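Local coordinates for protein Avidin/streptavidin (PDB 3SZH) that probably binds biotin with high affinity, as a dimeric member of the avidin family from a cold-living bacterium, at residues B[25-28]-B[29-33]. Residues are numbered along the deposited sequence; the frame is centred on the assembly and turned at random.
Sequences SINA and QGELT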
ATOM      1  N   SER B  25     -15.068   5.044   0.509  1.00 12.56           N
ATOM      2  CA  SER B  25     -14.852   6.416   0.923  1.00 11.83           C
ATOM      3  C   SER B  25     -13.476   6.914   0.492  1.00 10.88           C
ATOM      4  O   SER B  25     -12.499   6.153   0.428  1.00 11.12           O
ATOM      5  CB  SER B  25     -15.028   6.559   2.443  1.00 13.00           C
ATOM      6  OG  SER B  25     -14.036   5.836   3.147  1.00 14.49           O
ATOM      7  N   ILE B  26     -13.422   8.204   0.188  1.00 11.45           N
ATOM      8  CA  ILE B  26     -12.181   8.954   0.098  1.00 11.87           C
ATOM      9  C   ILE B  26     -12.395  10.208   0.946  1.00 11.90           C
ATOM     10  O   ILE B  26     -13.211  11.071   0.600  1.00 13.11           O
ATOM     11  CB  ILE B  26     -11.802   9.343  -1.339  1.00 12.21           C
ATOM     12  CG1 ILE B  26     -11.668   8.110  -2.247  1.00 13.21           C
ATOM     13  CG2 ILE B  26     -10.530  10.172  -1.341  1.00 13.63           C
ATOM     14  CD1 ILE B  26     -11.436   8.459  -3.735  1.00 13.45           C
ATOM     15  N   ASN B  27     -11.725  10.271   2.095  1.00 12.16           N
ATOM     16  CA  ASN B  27     -12.021  11.323   3.069  1.00 12.49           C
ATOM     17  C   ASN B  27     -11.326  12.625   2.731  1.00 12.18           C
ATOM     18  O   ASN B  27     -10.679  12.736   1.692  1.00 12.29           O
ATOM     19  CB  ASN B  27     -11.798  10.847   4.519  1.00 13.17           C
ATOM     20  CG  ASN B  27     -10.327  10.754   4.939  1.00 12.64           C
ATOM     21  OD1 ASN B  27     -10.045  10.210   6.029  1.00 15.94           O
ATOM     22  ND2 ASN B  27      -9.413  11.244   4.147  1.00 10.55           N
ATOM     23  N   ALA B  28     -11.452  13.612   3.607  1.00 12.99           N
ATOM     24  CA  ALA B  28     -10.949  14.945   3.335  1.00 14.09           C
ATOM     25  C   ALA B  28      -9.439  14.967   3.119  1.00 13.71           C
ATOM     26  O   ALA B  28      -8.921  15.839   2.433  1.00 15.48           O
ATOM     27  CB  ALA B  28     -11.363  15.913   4.455  1.00 15.06           C
ATOM     28  N   GLN B  29      -8.739  14.004   3.726  1.00 12.34           N
ATOM     29  CA  GLN B  29      -7.294  13.872   3.598  1.00 12.39           C
ATOM     30  C   GLN B  29      -6.910  12.975   2.411  1.00 11.82           C
ATOM     31  O   GLN B  29      -5.725  12.842   2.114  1.00 12.38           O
ATOM     32  CB  GLN B  29      -6.705  13.314   4.897  1.00 13.41           C
ATOM     33  CG  GLN B  29      -6.692  14.330   6.025  1.00 14.69           C
ATOM     34  CD  GLN B  29      -8.057  14.657   6.607  1.00 15.99           C
ATOM     35  OE1 GLN B  29      -8.435  15.831   6.693  1.00 18.55           O
ATOM     36  NE2 GLN B  29      -8.805  13.627   7.016  1.00 16.27           N
ATOM     37  N   GLY B  30      -7.886  12.370   1.742  1.00 10.96           N
ATOM     38  CA  GLY B  30      -7.616  11.430   0.645  1.00 10.85           C
ATOM     39  C   GLY B  30      -7.391  10.003   1.121  1.00  9.47           C
ATOM     40  O   GLY B  30      -6.977   9.165   0.345  1.00 10.23           O
ATOM     41  N   GLU B  31      -7.657   9.701   2.386  1.00  9.86           N
ATOM     42  CA  GLU B  31      -7.552   8.322   2.834  1.00  9.88           C
ATOM     43  C   GLU B  31      -8.701   7.509   2.278  1.00  9.70           C
ATOM     44  O   GLU B  31      -9.850   7.974   2.279  1.00 10.67           O
ATOM     45  CB  GLU B  31      -7.496   8.214   4.350  1.00  9.88           C
ATOM     46  CG  GLU B  31      -6.793   6.941   4.721  1.00 11.47           C
ATOM     47  CD  GLU B  31      -6.664   6.672   6.206  1.00 11.44           C
ATOM     48  OE1 GLU B  31      -6.833   7.588   7.032  1.00 14.18           O
ATOM     49  OE2 GLU B  31      -6.353   5.518   6.531  1.00 13.63           O
ATOM     50  N   LEU B  32      -8.398   6.317   1.779  1.00  9.38           N
ATOM     51  CA  LEU B  32      -9.344   5.486   1.068  1.00  9.62           C
ATOM     52  C   LEU B  32      -9.774   4.280   1.888  1.00  9.02           C
ATOM     53  O   LEU B  32      -8.948   3.657   2.574  1.00  9.11           O
ATOM     54  CB  LEU B  32      -8.674   5.021  -0.243  1.00 11.61           C
ATOM     55  CG  LEU B  32      -9.390   4.058  -1.185  1.00 11.02           C
ATOM     56  CD1 LEU B  32      -8.957   4.322  -2.625  1.00 12.84           C
ATOM     57  CD2 LEU B  32      -9.119   2.611  -0.793  1.00 10.76           C
ATOM     58  N   THR B  33     -11.036   3.901   1.745  1.00  9.07           N
ATOM     59  CA  THR B  33     -11.534   2.597   2.184  1.00  9.54           C
ATOM     60  C   THR B  33     -12.263   1.969   1.006  1.00  8.61           C
ATOM     61  O   THR B  33     -12.715   2.657   0.085  1.00  9.88           O
ATOM     62  CB  THR B  33     -12.494   2.658   3.368  1.00 10.18           C
ATOM     63  OG1 THR B  33     -13.738   3.233   2.953  1.00 12.13           O
ATOM     64  CG2 THR B  33     -11.910   3.433   4.552  1.00 11.79           C
TER
HETATM   65  O   HOH W   1     -11.850   7.138   4.001  1.00 14.38           O
HETATM   66  O   HOH W   2      -7.218  17.623   4.834  1.00 28.65           O
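Ser-25 and Thr-33 join their hydroxyls tip to tip, OG to OG1 at 2.6 Å, over a backbone bond in which Thr-33 N reaches Ser-25 O at 3.0 Å. Both side chains stand on one face of the hairpin, and with each oxygen between the backbone N and the carbonyl carbon (chi1 65° and 70°) the two hydroxyls turn toward each other. A water links Ser-25 OG to Glu-31 O, and that carbonyl also accepts Asn-27 N at 3.0 Å, nearly straight at 164°. Such bonds close a beta hairpin, here the one connecting strands 20-26 and 31-37 of the avidin barrel through a type I turn from Asn-27 to Gly-30. Within the turn Gly-30 N meets Asn-27 O at 2.8 Å, from above the carbonyl plane. The Asn-27 amide leans over the turn toward the backbone nitrogens of Gln-29 and Glu-31; an alanine here would probably leave those nitrogens without the polar group that faces them. The extended Glu-31 chain carries OE2 across to the second subunit, where Asn-53 ND2 of that subunit hydrogen-bonds to it. On the other face, Ile-26 CG2 rests on Gly-30 CA at 3.7 Å, and Ile-26 and Leu-32 both pack against Val-56.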